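Local coordinates for nitrite oxidoreductase subunit A (Kuenenia stuttgartiensis, PDB 7B04), which is a molybdopterin oxidoreductase-family subunit that holds a molybdenum atom, two MD1 molecules and an iron/sulfur cluster, at residues 298-303 with 518-523; 287-292 with 809-814. One frame throughout, in Å; residues are numbered along the deposited sequence.

Contact 1 of 2, residues 298-303 with 518-523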
loop_
_atom_site.group_PDB
_atom_site.type_symbol
_atom_site.label_atom_id
_atom_site.label_comp_id
_atom_site.label_asym_id
_atom_site.label_seq_id
_atom_site.Cartn_x
_atom_site.Cartn_y
_atom_site.Cartn_z
ATOM N N PHE B 298 -8.343 -0.668 23.680
ATOM C CA PHE B 298 -9.108 -0.858 24.906
ATOM C C PHE B 298 -10.395 -1.639 24.667
ATOM O O PHE B 298 -10.961 -2.180 25.622
ATOM C CB PHE B 298 -9.451 0.496 25.539
ATOM C CG PHE B 298 -8.268 1.216 26.125
ATOM C CD1 PHE B 298 -7.101 0.537 26.432
ATOM C CD2 PHE B 298 -8.328 2.578 26.374
ATOM C CE1 PHE B 298 -6.017 1.204 26.974
ATOM C CE2 PHE B 298 -7.248 3.249 26.915
ATOM C CZ PHE B 298 -6.091 2.561 27.217
ATOM N N SER B 299 -10.868 -1.705 23.422
ATOM C CA SER B 299 -12.126 -2.379 23.121
ATOM C C SER B 299 -12.013 -3.880 23.363
ATOM O O SER B 299 -10.971 -4.490 23.103
ATOM C CB SER B 299 -12.537 -2.113 21.673
ATOM O OG SER B 299 -12.773 -0.734 21.450
ATOM N N LYS B 300 -13.098 -4.477 23.867
ATOM C CA LYS B 300 -13.153 -5.917 24.087
ATOM C C LYS B 300 -14.075 -6.670 23.135
ATOM O O LYS B 300 -13.895 -7.879 22.962
ATOM C CB LYS B 300 -13.550 -6.214 25.540
ATOM C CG LYS B 300 -12.540 -5.657 26.535
ATOM C CD LYS B 300 -11.134 -6.167 26.221
ATOM C CE LYS B 300 -10.086 -5.558 27.145
ATOM N NZ LYS B 300 -8.699 -5.969 26.773
ATOM N N LEU B 301 -15.073 -6.016 22.544
ATOM C CA LEU B 301 -15.743 -6.551 21.359
ATOM C C LEU B 301 -15.778 -5.434 20.333
ATOM O O LEU B 301 -16.497 -4.442 20.504
ATOM C CB LEU B 301 -17.151 -7.068 21.649
ATOM C CG LEU B 301 -17.863 -7.437 20.338
ATOM C CD1 LEU B 301 -17.587 -8.871 19.925
ATOM C CD2 LEU B 301 -19.361 -7.189 20.422
ATOM N N LEU B 302 -15.012 -5.613 19.269
ATOM C CA LEU B 302 -14.790 -4.589 18.264
ATOM C C LEU B 302 -15.467 -4.992 16.960
ATOM O O LEU B 302 -15.136 -6.033 16.386
ATOM C CB LEU B 302 -13.295 -4.385 18.071
ATOM C CG LEU B 302 -12.999 -3.391 16.983
ATOM C CD1 LEU B 302 -13.671 -2.148 17.423
ATOM C CD2 LEU B 302 -11.553 -3.199 17.043
ATOM N N ILE B 303 -16.372 -4.145 16.474
ATOM C CA ILE B 303 -17.196 -4.446 15.308
ATOM C C ILE B 303 -16.787 -3.545 14.151
ATOM O O ILE B 303 -16.641 -2.328 14.319
ATOM C CB ILE B 303 -18.692 -4.284 15.632
ATOM C CG1 ILE B 303 -19.115 -5.289 16.707
ATOM C CG2 ILE B 303 -19.540 -4.453 14.376
ATOM C CD1 ILE B 303 -20.439 -4.965 17.354
ATOM N N ILE B 518 -20.919 -7.867 26.483
ATOM C CA ILE B 518 -19.560 -7.329 26.549
ATOM C C ILE B 518 -19.569 -5.804 26.693
ATOM O O ILE B 518 -20.416 -5.108 26.117
ATOM C CB ILE B 518 -18.735 -7.733 25.313
ATOM C CG1 ILE B 518 -18.846 -9.245 25.104
ATOM C CG2 ILE B 518 -17.283 -7.330 25.483
ATOM C CD1 ILE B 518 -17.784 -9.850 24.220
ATOM N N LYS B 519 -18.639 -5.295 27.515
ATOM C CA LYS B 519 -18.284 -3.879 27.636
ATOM C C LYS B 519 -16.760 -3.779 27.601
ATOM O O LYS B 519 -16.088 -4.614 28.224
ATOM C CB LYS B 519 -18.831 -3.298 28.947
ATOM C CG LYS B 519 -20.291 -2.847 28.863
ATOM C CD LYS B 519 -20.562 -1.624 29.728
ATOM C CE LYS B 519 -22.032 -1.227 29.690
ATOM N NZ LYS B 519 -22.219 0.152 30.218
ATOM N N PRO B 520 -16.169 -2.784 26.907
ATOM C CA PRO B 520 -16.689 -1.849 25.909
ATOM C C PRO B 520 -16.909 -2.476 24.554
ATOM O O PRO B 520 -16.171 -3.371 24.129
ATOM C CB PRO B 520 -15.566 -0.808 25.810
ATOM C CG PRO B 520 -14.770 -0.958 27.069
ATOM C CD PRO B 520 -14.781 -2.440 27.246
ATOM N N VAL B 521 -17.972 -2.033 23.896
ATOM C CA VAL B 521 -18.309 -2.442 22.540
ATOM C C VAL B 521 -18.091 -1.229 21.648
ATOM O O VAL B 521 -18.514 -0.116 21.995
ATOM C CB VAL B 521 -19.760 -2.950 22.446
ATOM C CG1 VAL B 521 -20.236 -2.997 20.994
ATOM C CG2 VAL B 521 -19.894 -4.309 23.110
ATOM N N ALA B 522 -17.428 -1.435 20.513
ATOM C CA ALA B 522 -17.181 -0.353 19.574
ATOM C C ALA B 522 -17.528 -0.811 18.168
ATOM O O ALA B 522 -17.151 -1.912 17.750
ATOM C CB ALA B 522 -15.720 0.110 19.620
ATOM N N ILE B 523 -18.266 0.034 17.454
ATOM C CA ILE B 523 -18.629 -0.199 16.064
ATOM C C ILE B 523 -17.816 0.765 15.218
ATOM O O ILE B 523 -17.879 1.985 15.419
ATOM C CB ILE B 523 -20.134 -0.012 15.822
ATOM C CG1 ILE B 523 -20.933 -0.932 16.740
ATOM C CG2 ILE B 523 -20.467 -0.294 14.371
ATOM C CD1 ILE B 523 -22.409 -0.628 16.785
#

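Contact 2 of 2, residues 287-292 with 809-814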
loop_
_atom_site.group_PDB
_atom_site.type_symbol
_atom_site.label_atom_id
_atom_site.label_comp_id
_atom_site.label_asym_id
_atom_site.label_seq_id
_atom_site.Cartn_x
_atom_site.Cartn_y
_atom_site.Cartn_z
ATOM N N GLN B 287 -19.280 16.906 13.619
ATOM C CA GLN B 287 -18.777 16.602 12.282
ATOM C C GLN B 287 -18.467 15.116 12.124
ATOM O O GLN B 287 -18.938 14.468 11.183
ATOM C CB GLN B 287 -17.535 17.446 11.995
ATOM C CG GLN B 287 -17.059 17.391 10.554
ATOM C CD GLN B 287 -15.736 18.103 10.349
ATOM O OE1 GLN B 287 -15.052 18.456 11.310
ATOM N NE2 GLN B 287 -15.371 18.322 9.091
ATOM N N THR B 288 -17.678 14.558 13.041
ATOM C CA THR B 288 -17.264 13.164 12.932
ATOM C C THR B 288 -16.917 12.637 14.316
ATOM O O THR B 288 -16.206 13.303 15.074
ATOM C CB THR B 288 -16.070 13.007 11.983
ATOM O OG1 THR B 288 -16.528 13.049 10.626
ATOM C CG2 THR B 288 -15.365 11.678 12.222
ATOM N N SER B 289 -17.420 11.448 14.639
ATOM C CA SER B 289 -17.022 10.738 15.849
ATOM C C SER B 289 -15.906 9.759 15.496
ATOM O O SER B 289 -16.150 8.734 14.854
ATOM C CB SER B 289 -18.218 10.010 16.458
ATOM O OG SER B 289 -17.832 9.226 17.574
ATOM N N ASP B 290 -14.675 10.093 15.888
ATOM C CA ASP B 290 -13.517 9.229 15.695
ATOM C C ASP B 290 -12.666 9.273 16.960
ATOM O O ASP B 290 -12.953 10.026 17.895
ATOM C CB ASP B 290 -12.720 9.635 14.450
ATOM C CG ASP B 290 -12.322 11.095 14.463
ATOM O OD1 ASP B 290 -12.691 11.815 15.415
ATOM O OD2 ASP B 290 -11.639 11.524 13.511
ATOM N N VAL B 291 -11.597 8.475 16.989
ATOM C CA VAL B 291 -10.797 8.292 18.195
ATOM C C VAL B 291 -9.313 8.293 17.857
ATOM O O VAL B 291 -8.911 8.018 16.723
ATOM C CB VAL B 291 -11.146 6.979 18.934
ATOM C CG1 VAL B 291 -12.580 6.995 19.422
ATOM C CG2 VAL B 291 -10.896 5.775 18.035
ATOM N N ASP B 292 -8.494 8.631 18.855
ATOM C CA ASP B 292 -7.081 8.282 18.787
ATOM C C ASP B 292 -6.990 6.764 18.850
ATOM O O ASP B 292 -7.374 6.159 19.856
ATOM C CB ASP B 292 -6.289 8.918 19.931
ATOM C CG ASP B 292 -6.225 10.425 19.833
ATOM O OD1 ASP B 292 -6.276 10.954 18.702
ATOM O OD2 ASP B 292 -6.120 11.082 20.889
ATOM N N HIS B 809 -11.367 10.482 23.155
ATOM C CA HIS B 809 -12.593 9.745 22.937
ATOM C C HIS B 809 -13.742 10.738 22.861
ATOM O O HIS B 809 -13.936 11.523 23.805
ATOM C CB HIS B 809 -12.807 8.747 24.067
ATOM C CG HIS B 809 -13.843 7.721 23.767
ATOM N ND1 HIS B 809 -14.035 7.206 22.503
ATOM C CD2 HIS B 809 -14.756 7.121 24.562
ATOM C CE1 HIS B 809 -15.019 6.328 22.536
ATOM N NE2 HIS B 809 -15.472 6.253 23.774
ATOM N N PRO B 810 -14.524 10.749 21.783
ATOM C CA PRO B 810 -15.604 11.734 21.672
ATOM C C PRO B 810 -16.697 11.478 22.698
ATOM O O PRO B 810 -17.024 10.331 23.012
ATOM C CB PRO B 810 -16.118 11.537 20.240
ATOM C CG PRO B 810 -15.740 10.134 19.898
ATOM C CD PRO B 810 -14.448 9.866 20.608
ATOM N N PHE B 811 -17.236 12.573 23.241
ATOM C CA PHE B 811 -18.343 12.567 24.196
ATOM C C PHE B 811 -17.943 12.017 25.557
ATOM O O PHE B 811 -18.811 11.650 26.355
ATOM C CB PHE B 811 -19.560 11.799 23.666
ATOM C CG PHE B 811 -19.864 12.069 22.226
ATOM C CD1 PHE B 811 -20.127 13.356 21.790
ATOM C CD2 PHE B 811 -19.889 11.035 21.307
ATOM C CE1 PHE B 811 -20.406 13.606 20.464
ATOM C CE2 PHE B 811 -20.168 11.279 19.980
ATOM C CZ PHE B 811 -20.426 12.567 19.558
ATOM N N TRP B 812 -16.642 11.950 25.845
ATOM C CA TRP B 812 -16.208 11.524 27.172
ATOM C C TRP B 812 -16.699 12.490 28.244
ATOM O O TRP B 812 -17.269 12.071 29.259
ATOM C CB TRP B 812 -14.685 11.402 27.208
ATOM C CG TRP B 812 -14.163 11.015 28.552
ATOM C CD1 TRP B 812 -14.013 9.750 29.039
ATOM C CD2 TRP B 812 -13.735 11.900 29.592
ATOM N NE1 TRP B 812 -13.512 9.792 30.318
ATOM C CE2 TRP B 812 -13.332 11.102 30.680
ATOM C CE3 TRP B 812 -13.649 13.291 29.707
ATOM C CZ2 TRP B 812 -12.851 11.647 31.869
ATOM C CZ3 TRP B 812 -13.172 13.831 30.886
ATOM C CH2 TRP B 812 -12.779 13.011 31.951
ATOM N N GLU B 813 -16.481 13.792 28.040
ATOM C CA GLU B 813 -16.951 14.800 28.983
ATOM C C GLU B 813 -18.470 14.901 29.031
ATOM O O GLU B 813 -19.003 15.497 29.972
ATOM C CB GLU B 813 -16.350 16.168 28.648
ATOM C CG GLU B 813 -16.794 16.741 27.320
ATOM C CD GLU B 813 -15.899 16.311 26.177
ATOM O OE1 GLU B 813 -15.186 15.297 26.325
ATOM O OE2 GLU B 813 -15.901 16.996 25.132
ATOM N N GLN B 814 -19.178 14.332 28.055
ATOM C CA GLN B 814 -20.628 14.443 28.014
ATOM C C GLN B 814 -21.303 13.364 28.844
ATOM O O GLN B 814 -22.391 13.595 29.383
ATOM C CB GLN B 814 -21.129 14.367 26.566
ATOM C CG GLN B 814 -21.388 15.719 25.908
ATOM C CD GLN B 814 -20.171 16.276 25.200
ATOM O OE1 GLN B 814 -19.195 15.565 24.963
ATOM N NE2 GLN B 814 -20.224 17.557 24.854
#

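Contact 1 of 2, residues 298-303 with 518-523
L301, L302 and I303 pair in parallel with V521, A522 and I523 inside a five-stranded parallel sheet of the molybdopterin oxidoreductase fold. Strand 301-304 lies between strands 329-332 and 521-525. The two short strand segments run 4.7 Å apart at an angle of 10°.

Backbone hydrogen bonds set the register. A522 N donates to L301 O at 3.1 Å. I303 N donates to A522 O at 2.7 Å. At the entry to the pairing, P520 O accepts two N-H groups, from K300 and L301. L301 N approaches it almost straight along the C=O axis, whereas K300 N comes in tilted 21° from the carbonyl plane. A cis peptide bond precedes P520. CA-H...O contacts from V521 to L301 O and from I523 to I303 O add to the ladder.

Apolar side chains fill one face. L301 CD2 lies alongside V521 CG2, both chains pointing the same way. I303 CD1 sits 4.1 Å from both V521 CG1 and I523 CG1. This methyl gets there because CG1 leaves beside the backbone N (chi1 -63°) and the chain then extends. I518, just after helix 505-517, puts CG2 and CD1 against L301 CB. That helix covers this face through D514, L511 and I515.

K300 CG runs beside P520 CD, and the chain then bends at chi2. The polar ends are held outside the pair: S299 OG bonds to G556 O, and K300 NZ leads away to R326 O and makes a cation-pi contact with F364 of subunit B.

On the other face, L302 CD1 lies 3.8 Å from the methyl carbon CB of A522, whose CB also meets S299 OG at 3.6 Å.

Contact 2 of 2, residues 287-292 with 809-814
P810 lays its ring against S289 OG, the carbonyl O of D290 and the CG1 methyl of V291. Its CD lies 3.1 Å from D290 O, and its CG lies 3.3 Å from S289 OG. V291 crosses the ring obliquely, with CG1 3.6 Å from P810 CD. The same methyl meets H809 at the ring edge, in plane, 3.4 Å from ND1. V291 CG1 can serve both neighbours because it stands anti to its carbonyl carbon (chi1 -63°).

H809 to W812 form a type II beta turn, and F811 is the N-cap residue of helix 812-816. One face of the F811 ring rests over P810 CB, and CE2 comes 3.9 Å from S289 OG. The contact thus packs the loop before strand 301-304 against a turn that starts a helix. S409 of subunit B bonds to F811 N and Q814 OE1.

The buried polar groups look to other partners. S289 OG bonds to H560 ND1. D290 OD2 bonds to Y566 OH, and OD1 forms salt bridges with R808 and K567. The two segments meet by van der Waals packing alone, and bonds to these surrounding residues fix the polar groups of S289 and D290.

Contact 1 and contact 2 are separate neighbours on the same side of the chain's centre. Their centres are 15 Å apart and their nearest atoms about 7 Å apart. The loop 287-292 leads into segment 298-303, so one run of chain serves both. Strand 558-561 also joins them: it is the next strand beyond 521-525 in the sheet, and its H560 touches V291 and P810. Subunit B borders both contacts. Each lies near bound ligands without being in direct contact with them. The side chain of I303 is about 9 Å from an MD1. That of D290 is about 11 Å from an MD1 and about 12 Å from the molybdenum atom.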